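Local coordinates for protein peptidoglycan D,D-transpeptidase PbpA (Mycobacterium tuberculosis, PDB 3UN7) that probably catalyses the cross-linking of peptidoglycan in the cell wall as a D,D-transpeptidase working through an acyl-serine intermediate, and binds penicillin, at residues G238-P241 with T242-L245; R360-P364 with Q365-K369; G385-P388 with G389-I392. All coordinates share one frame; numbering follows the deposited sequence.

Interaction 1 of 3, residues G238-P241 with T242-L245; sequences GDEP and TVSL
Glu-240 and Val-243 meet at the surface where a loop runs into strand 242-244, one half of a two-stranded antiparallel sheet with strand 213-215. The contact is local and loose. The bend of Glu-240 at chi2 (79°) brings OE2 over toward Val-243 CG1, 4.1 Å away, the two side chains crossing at about a right angle. The same methyl, Val-243 CG1, is 4.1 Å from Gly-238 N; because Gly-238 has no side chain, methyl and carboxylate can both settle close to its backbone. Closer to the start of the strand, Glu-240 CB packs 3.4 Å from Thr-242 O.

The ring of Pro-241 restricts phi just before the strand begins, and its CB lies 4.3 Å from Thr-242 CG2. The Thr-242 hydroxyl looks elsewhere, OG1 bonding to Gln-213 NE2 on the partner strand. Backbone bonds of Pro-241, Val-243 and Leu-245 to Ala-216, Leu-214 and Glu-212 hold the segment in place. Ser-244 then ends the strand and caps helix 245-251, its OG bonded to Glu-247 N: a strand passing straight into a helix through a serine N-cap.

Interaction 2 of 3, residues R360-P364 with Q365-K369; sequences RAVSP and QVAAK
A chi1 of 67° tucks the hydroxyl of Ser-363 between its own backbone N and carbonyl carbon, from where OG turns back to Val-366 N. The resulting bond is 3.1 Å from Val-366 N to Ser-363 OG and fairly straight, at 161°. Ser-363 is thus the N-cap of helix 364-379, and its short side chain suits the post because OG can stand in for the carbonyl missing from the preceding turn. Its own carbonyl starts the regular pattern, Ser-363 O receiving Ala-367 N at 3.0 Å, and Pro-364 O accepts Ala-368 N at 2.9 Å. Pro-364 fits the first turn: it has no N-H that would need a partner there, and its ring holds a helical phi.

Gln-365 is bent at chi2 (68°), which folds its amide back beside the proline ring, with OE1 3.4 Å from Pro-364 CD. On the buried side Val-362 reaches over the first turn. Its CG1 packs 3.9 Å from Ala-367 CB, joining the residue before the cap to the fourth helical residue as a hydrophobic staple. Its CG2 stands only 3.3 Å from Val-366 CG1, tighter than usual and best treated as doubtful in detail. Arg-360 NH2 donates to Val-362 O at 2.7 Å, in the carbonyl plane, tying down the residue before the cap; that nitrogen also bonds to Gly-330 O.

Cap and staple imply a helix start held by a polar bond and by apolar packing: the hydroxyl of Ser-363 accepts the N-H of Val-366, for which the helix has no carbonyl one turn back.

Interaction 3 of 3, residues G385-P388 with G389-I392; sequences GAIP and GVQI
A water bridges Ile-387 and Val-390, accepting from Ile-387 N at 2.8 Å and lying 2.6 Å from Val-390 O, to which it can donate. It spans a type II beta turn that runs from Ile-387 to Val-390 and bends the chain between helix 364-379 and strand 393-399. Across the turn Val-390 N donates to Ile-387 O at 3.0 Å. This bond is bent, with an N-H...O angle of 144°, and the donor sits above the carbonyl plane of Ile-387. The water completes the return between the two limbs, linking an N and an O that are too far apart to bond directly.

Pro-388 and Gly-389 occupy the two corners, each in the place its type favours. Proline's ring fixes the negative phi of the first corner; Gly-389 takes a positive phi (77°), where a side chain would run into the carbonyl oxygen of Pro-388.

The side chains of the residues flanking the corners pack against the protein on one side. Ile-387 and Val-390 lie side by side and point the same way, CB 3.9 Å from CB. Ile-387 puts CG2 anti to its own N, and Val-390 sets CG2 beside its N, which brings these two methyls together. Their branched chains suit a site against helix 446-458: Ile-387 touches Ile-454 and Glu-455, while Val-390 meets Leu-458 and, on strand 411-418, Ala-418. Ile-392, buried against the same strand through Tyr-414, Ala-416 and Ala-418, closes the group from the far limb. There the extended arms of the two isoleucines meet at their ends, Ile-387 CD1 4.2 Å from Ile-392 CD1.

The three contacts follow one another along the transpeptidase domain without touching. Interactions 1 and 2 have centres about 26 Å apart and nearest atoms about 8 Å apart; interactions 2 and 3 are about 24 Å apart between centres and 10 Å between nearest atoms. Interaction 3 lies farther from interaction 1, about 29 Å between centres. Helix 364-379 ties two of them together: interaction 2 forms its start, and Glu-378 near its end touches Ile-392 of interaction 3. All lie away from Ser-193, the probable acylated serine, yet interaction 3 leads directly into strand 393-399, which carries the KTG motif of penicillin-binding proteins.

Interaction 1 of 3, residues G238-P241 with T242-L245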
ATOM      1  N   GLY A 238     -24.051  -9.017 -18.760  1.00 51.10           N
ATOM      2  CA  GLY A 238     -25.209  -9.849 -18.409  1.00 51.38           C
ATOM      3  C   GLY A 238     -25.941 -10.291 -19.667  1.00 52.00           C
ATOM      4  O   GLY A 238     -25.495 -10.002 -20.788  1.00 52.18           O
ATOM      5  N   ASP A 239     -27.074 -10.971 -19.478  1.00 51.86           N
ATOM      6  CA  ASP A 239     -27.898 -11.487 -20.578  1.00 52.20           C
ATOM      7  C   ASP A 239     -28.921 -10.456 -21.074  1.00 51.24           C
ATOM      8  O   ASP A 239     -29.970 -10.821 -21.613  1.00 51.52           O
ATOM      9  CB  ASP A 239     -28.651 -12.752 -20.133  1.00 53.64           C
ATOM     10  CG  ASP A 239     -27.773 -13.725 -19.356  1.00 55.67           C
ATOM     11  OD1 ASP A 239     -27.512 -14.823 -19.888  1.00 59.47           O
ATOM     12  OD2 ASP A 239     -27.342 -13.401 -18.223  1.00 56.74           O
ATOM     13  N   GLU A 240     -28.630  -9.176 -20.853  1.00 49.14           N
ATOM     14  CA  GLU A 240     -29.461  -8.080 -21.334  1.00 48.16           C
ATOM     15  C   GLU A 240     -28.571  -7.175 -22.183  1.00 46.90           C
ATOM     16  O   GLU A 240     -27.348  -7.252 -22.067  1.00 46.50           O
ATOM     17  CB  GLU A 240     -30.044  -7.284 -20.157  1.00 47.98           C
ATOM     18  CG  GLU A 240     -30.865  -8.099 -19.172  1.00 49.45           C
ATOM     19  CD  GLU A 240     -29.978  -8.874 -18.213  1.00 51.33           C
ATOM     20  OE1 GLU A 240     -30.114 -10.114 -18.148  1.00 53.96           O
ATOM     21  OE2 GLU A 240     -29.123  -8.244 -17.553  1.00 52.10           O
ATOM     22  N   PRO A 241     -29.169  -6.347 -23.058  1.00 46.54           N
ATOM     23  CA  PRO A 241     -28.383  -5.348 -23.812  1.00 46.10           C
ATOM     24  C   PRO A 241     -27.557  -4.410 -22.919  1.00 44.85           C
ATOM     25  O   PRO A 241     -26.431  -4.054 -23.271  1.00 45.15           O
ATOM     26  CB  PRO A 241     -29.455  -4.552 -24.566  1.00 45.98           C
ATOM     27  CG  PRO A 241     -30.613  -5.510 -24.698  1.00 47.62           C
ATOM     28  CD  PRO A 241     -30.595  -6.333 -23.438  1.00 46.85           C
ATOM     29  N   THR A 242     -28.118  -4.013 -21.778  1.00 44.21           N
ATOM     30  CA  THR A 242     -27.445  -3.091 -20.855  1.00 42.72           C
ATOM     31  C   THR A 242     -27.494  -3.615 -19.422  1.00 42.60           C
ATOM     32  O   THR A 242     -28.227  -4.559 -19.135  1.00 42.73           O
ATOM     33  CB  THR A 242     -28.081  -1.690 -20.913  1.00 42.47           C
ATOM     34  OG1 THR A 242     -29.449  -1.775 -20.509  1.00 42.28           O
ATOM     35  CG2 THR A 242     -28.007  -1.109 -22.340  1.00 42.31           C
ATOM     36  N   VAL A 243     -26.694  -3.016 -18.531  1.00 42.12           N
ATOM     37  CA  VAL A 243     -26.772  -3.300 -17.094  1.00 42.10           C
ATOM     38  C   VAL A 243     -26.649  -1.991 -16.320  1.00 41.15           C
ATOM     39  O   VAL A 243     -26.113  -1.010 -16.836  1.00 40.44           O
ATOM     40  CB  VAL A 243     -25.667  -4.277 -16.593  1.00 42.16           C
ATOM     41  CG1 VAL A 243     -25.922  -5.724 -17.088  1.00 43.93           C
ATOM     42  CG2 VAL A 243     -24.286  -3.785 -16.979  1.00 41.87           C
ATOM     43  N   SER A 244     -27.149  -1.989 -15.089  1.00 40.05           N
ATOM     44  CA  SER A 244     -27.017  -0.834 -14.215  1.00 39.24           C
ATOM     45  C   SER A 244     -25.548  -0.604 -13.870  1.00 38.44           C
ATOM     46  O   SER A 244     -24.757  -1.549 -13.837  1.00 37.78           O
ATOM     47  CB  SER A 244     -27.824  -1.045 -12.934  1.00 39.28           C
ATOM     48  OG  SER A 244     -27.212  -2.028 -12.104  1.00 37.48           O
ATOM     49  N   LEU A 245     -25.191   0.653 -13.615  1.00 38.40           N
ATOM     50  CA  LEU A 245     -23.874   1.000 -13.093  1.00 37.63           C
ATOM     51  C   LEU A 245     -23.532   0.118 -11.884  1.00 37.50           C
ATOM     52  O   LEU A 245     -22.434  -0.416 -11.819  1.00 37.51           O
ATOM     53  CB  LEU A 245     -23.817   2.496 -12.730  1.00 37.77           C
ATOM     54  CG  LEU A 245     -22.493   3.189 -12.371  1.00 37.19           C
ATOM     55  CD1 LEU A 245     -22.586   4.690 -12.660  1.00 37.01           C
ATOM     56  CD2 LEU A 245     -22.152   2.961 -10.926  1.00 39.38           C
TER

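Interaction 2 of 3, residues R360-P364 with Q365-K369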
ATOM      1  N   ARG A 360     -10.682  16.318   1.837  1.00 42.73           N
ATOM      2  CA  ARG A 360     -11.911  15.612   1.509  1.00 41.73           C
ATOM      3  C   ARG A 360     -11.896  15.271   0.019  1.00 41.08           C
ATOM      4  O   ARG A 360     -11.868  16.168  -0.835  1.00 40.78           O
ATOM      5  CB  ARG A 360     -13.171  16.413   1.862  1.00 43.24           C
ATOM      6  CG  ARG A 360     -14.444  15.693   1.424  1.00 43.14           C
ATOM      7  CD  ARG A 360     -15.737  16.324   1.939  1.00 43.13           C
ATOM      8  NE  ARG A 360     -16.036  15.969   3.329  1.00 42.98           N
ATOM      9  CZ  ARG A 360     -16.453  14.771   3.750  1.00 42.27           C
ATOM     10  NH1 ARG A 360     -16.702  14.591   5.042  1.00 41.63           N
ATOM     11  NH2 ARG A 360     -16.626  13.755   2.900  1.00 37.31           N
ATOM     12  N   ALA A 361     -11.912  13.972  -0.282  1.00 39.01           N
ATOM     13  CA  ALA A 361     -11.858  13.507  -1.662  1.00 37.79           C
ATOM     14  C   ALA A 361     -13.238  13.517  -2.299  1.00 37.80           C
ATOM     15  O   ALA A 361     -13.391  13.809  -3.484  1.00 37.99           O
ATOM     16  CB  ALA A 361     -11.279  12.107  -1.714  1.00 36.45           C
ATOM     17  N   VAL A 362     -14.239  13.202  -1.491  1.00 37.71           N
ATOM     18  CA  VAL A 362     -15.558  12.877  -1.999  1.00 37.76           C
ATOM     19  C   VAL A 362     -16.554  13.165  -0.869  1.00 38.17           C
ATOM     20  O   VAL A 362     -16.192  13.095   0.309  1.00 37.51           O
ATOM     21  CB  VAL A 362     -15.532  11.381  -2.465  1.00 37.02           C
ATOM     22  CG1 VAL A 362     -16.143  10.424  -1.433  1.00 36.24           C
ATOM     23  CG2 VAL A 362     -16.105  11.236  -3.823  1.00 38.90           C
ATOM     24  N   SER A 363     -17.791  13.525  -1.224  1.00 38.61           N
ATOM     25  CA  SER A 363     -18.818  13.851  -0.237  1.00 39.09           C
ATOM     26  C   SER A 363     -19.155  12.600   0.585  1.00 39.07           C
ATOM     27  O   SER A 363     -18.851  11.484   0.148  1.00 38.59           O
ATOM     28  CB  SER A 363     -20.069  14.354  -0.949  1.00 39.87           C
ATOM     29  OG  SER A 363     -20.662  13.308  -1.693  1.00 39.36           O
ATOM     30  N   PRO A 364     -19.764  12.768   1.776  1.00 39.30           N
ATOM     31  CA  PRO A 364     -20.162  11.588   2.551  1.00 39.42           C
ATOM     32  C   PRO A 364     -21.150  10.696   1.801  1.00 39.41           C
ATOM     33  O   PRO A 364     -21.136   9.471   1.966  1.00 38.40           O
ATOM     34  CB  PRO A 364     -20.830  12.190   3.791  1.00 40.20           C
ATOM     35  CG  PRO A 364     -20.207  13.551   3.923  1.00 40.31           C
ATOM     36  CD  PRO A 364     -20.095  14.013   2.490  1.00 40.85           C
ATOM     37  N   GLN A 365     -21.988  11.316   0.973  1.00 39.84           N
ATOM     38  CA  GLN A 365     -22.979  10.595   0.186  1.00 40.21           C
ATOM     39  C   GLN A 365     -22.307   9.700  -0.855  1.00 38.88           C
ATOM     40  O   GLN A 365     -22.696   8.542  -1.034  1.00 38.99           O
ATOM     41  CB  GLN A 365     -23.960  11.569  -0.494  1.00 41.07           C
ATOM     42  CG  GLN A 365     -24.866  12.367   0.454  1.00 43.49           C
ATOM     43  CD  GLN A 365     -24.113  13.401   1.301  1.00 46.51           C
ATOM     44  OE1 GLN A 365     -23.126  14.006   0.858  1.00 45.06           O
ATOM     45  NE2 GLN A 365     -24.587  13.610   2.530  1.00 47.13           N
ATOM     46  N   VAL A 366     -21.304  10.236  -1.538  1.00 38.03           N
ATOM     47  CA  VAL A 366     -20.575   9.460  -2.536  1.00 37.09           C
ATOM     48  C   VAL A 366     -19.781   8.340  -1.851  1.00 36.55           C
ATOM     49  O   VAL A 366     -19.818   7.193  -2.298  1.00 36.44           O
ATOM     50  CB  VAL A 366     -19.715  10.370  -3.453  1.00 37.10           C
ATOM     51  CG1 VAL A 366     -18.842   9.544  -4.391  1.00 35.76           C
ATOM     52  CG2 VAL A 366     -20.637  11.292  -4.279  1.00 38.16           C
ATOM     53  N   ALA A 367     -19.129   8.666  -0.735  1.00 36.23           N
ATOM     54  CA  ALA A 367     -18.406   7.680   0.071  1.00 35.05           C
ATOM     55  C   ALA A 367     -19.308   6.510   0.439  1.00 34.92           C
ATOM     56  O   ALA A 367     -18.909   5.363   0.296  1.00 33.70           O
ATOM     57  CB  ALA A 367     -17.844   8.326   1.335  1.00 35.69           C
ATOM     58  N   ALA A 368     -20.523   6.810   0.904  1.00 35.76           N
ATOM     59  CA  ALA A 368     -21.510   5.767   1.217  1.00 36.45           C
ATOM     60  C   ALA A 368     -21.950   4.959  -0.010  1.00 36.07           C
ATOM     61  O   ALA A 368     -22.114   3.746   0.071  1.00 35.66           O
ATOM     62  CB  ALA A 368     -22.715   6.359   1.926  1.00 37.97           C
ATOM     63  N   LYS A 369     -22.145   5.622  -1.147  1.00 36.22           N
ATOM     64  CA  LYS A 369     -22.557   4.901  -2.343  1.00 36.80           C
ATOM     65  C   LYS A 369     -21.433   3.956  -2.745  1.00 35.39           C
ATOM     66  O   LYS A 369     -21.678   2.797  -3.022  1.00 35.95           O
ATOM     67  CB  LYS A 369     -22.929   5.858  -3.492  1.00 37.12           C
ATOM     68  CG  LYS A 369     -24.320   6.486  -3.375  1.00 39.02           C
ATOM     69  CD  LYS A 369     -24.572   7.518  -4.492  1.00 40.07           C
ATOM     70  CE  LYS A 369     -26.034   7.969  -4.545  1.00 44.66           C
ATOM     71  NZ  LYS A 369     -26.516   8.615  -3.280  1.00 48.38           N
TER

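Interaction 3 of 3, residues G385-P388 with G389-I392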
ATOM      1  N   GLY A 385     -11.625 -17.162   2.835  1.00 48.96           N
ATOM      2  CA  GLY A 385     -11.139 -16.412   3.984  1.00 48.01           C
ATOM      3  C   GLY A 385     -12.106 -15.393   4.553  1.00 47.31           C
ATOM      4  O   GLY A 385     -11.719 -14.589   5.393  1.00 46.59           O
ATOM      5  N   ALA A 386     -13.362 -15.430   4.107  1.00 47.52           N
ATOM      6  CA  ALA A 386     -14.420 -14.585   4.670  1.00 47.27           C
ATOM      7  C   ALA A 386     -14.450 -14.755   6.189  1.00 47.98           C
ATOM      8  O   ALA A 386     -14.153 -15.824   6.696  1.00 48.21           O
ATOM      9  CB  ALA A 386     -15.777 -14.947   4.064  1.00 48.19           C
ATOM     10  N   ILE A 387     -14.800 -13.688   6.900  1.00 47.90           N
ATOM     11  CA  ILE A 387     -14.782 -13.677   8.356  1.00 48.99           C
ATOM     12  C   ILE A 387     -16.214 -13.616   8.880  1.00 50.00           C
ATOM     13  O   ILE A 387     -16.937 -12.660   8.585  1.00 49.81           O
ATOM     14  CB  ILE A 387     -13.974 -12.461   8.906  1.00 47.96           C
ATOM     15  CG1 ILE A 387     -12.595 -12.373   8.237  1.00 47.56           C
ATOM     16  CG2 ILE A 387     -13.845 -12.543  10.429  1.00 48.49           C
ATOM     17  CD1 ILE A 387     -11.991 -10.959   8.179  1.00 45.13           C
ATOM     18  N   PRO A 388     -16.640 -14.649   9.638  1.00 51.75           N
ATOM     19  CA  PRO A 388     -17.967 -14.660  10.263  1.00 52.74           C
ATOM     20  C   PRO A 388     -18.280 -13.371  11.026  1.00 52.36           C
ATOM     21  O   PRO A 388     -17.527 -12.981  11.923  1.00 52.44           O
ATOM     22  CB  PRO A 388     -17.876 -15.831  11.246  1.00 54.30           C
ATOM     23  CG  PRO A 388     -16.903 -16.755  10.614  1.00 54.48           C
ATOM     24  CD  PRO A 388     -15.888 -15.886   9.928  1.00 52.39           C
ATOM     25  N   GLY A 389     -19.377 -12.715  10.649  1.00 51.78           N
ATOM     26  CA  GLY A 389     -19.861 -11.525  11.355  1.00 50.85           C
ATOM     27  C   GLY A 389     -19.075 -10.269  11.029  1.00 48.75           C
ATOM     28  O   GLY A 389     -19.116  -9.287  11.773  1.00 49.02           O
ATOM     29  N   VAL A 390     -18.332 -10.308   9.929  1.00 46.74           N
ATOM     30  CA  VAL A 390     -17.584  -9.145   9.491  1.00 44.16           C
ATOM     31  C   VAL A 390     -17.898  -8.882   8.028  1.00 42.52           C
ATOM     32  O   VAL A 390     -17.625  -9.708   7.145  1.00 42.06           O
ATOM     33  CB  VAL A 390     -16.049  -9.267   9.744  1.00 43.87           C
ATOM     34  CG1 VAL A 390     -15.294  -8.177   8.997  1.00 42.22           C
ATOM     35  CG2 VAL A 390     -15.728  -9.177  11.241  1.00 44.27           C
ATOM     36  N   GLN A 391     -18.510  -7.729   7.797  1.00 41.15           N
ATOM     37  CA  GLN A 391     -18.852  -7.283   6.459  1.00 39.32           C
ATOM     38  C   GLN A 391     -17.668  -6.525   5.869  1.00 37.36           C
ATOM     39  O   GLN A 391     -17.171  -5.567   6.463  1.00 36.42           O
ATOM     40  CB  GLN A 391     -20.083  -6.377   6.514  1.00 39.90           C
ATOM     41  CG  GLN A 391     -20.674  -6.058   5.166  1.00 40.14           C
ATOM     42  CD  GLN A 391     -21.842  -5.096   5.262  1.00 42.69           C
ATOM     43  OE1 GLN A 391     -21.734  -4.016   5.857  1.00 43.26           O
ATOM     44  NE2 GLN A 391     -22.967  -5.479   4.671  1.00 42.79           N
ATOM     45  N   ILE A 392     -17.223  -6.964   4.700  1.00 35.82           N
ATOM     46  CA  ILE A 392     -16.046  -6.376   4.062  1.00 34.61           C
ATOM     47  C   ILE A 392     -16.518  -5.657   2.805  1.00 33.77           C
ATOM     48  O   ILE A 392     -17.348  -6.196   2.071  1.00 33.94           O
ATOM     49  CB  ILE A 392     -15.011  -7.465   3.681  1.00 34.10           C
ATOM     50  CG1 ILE A 392     -14.443  -8.135   4.929  1.00 35.23           C
ATOM     51  CG2 ILE A 392     -13.865  -6.886   2.832  1.00 34.01           C
ATOM     52  CD1 ILE A 392     -13.531  -9.328   4.624  1.00 34.46           C
TER
HETATM   53  O   HOH W   1     -16.285 -11.521   5.826  1.00 40.06           O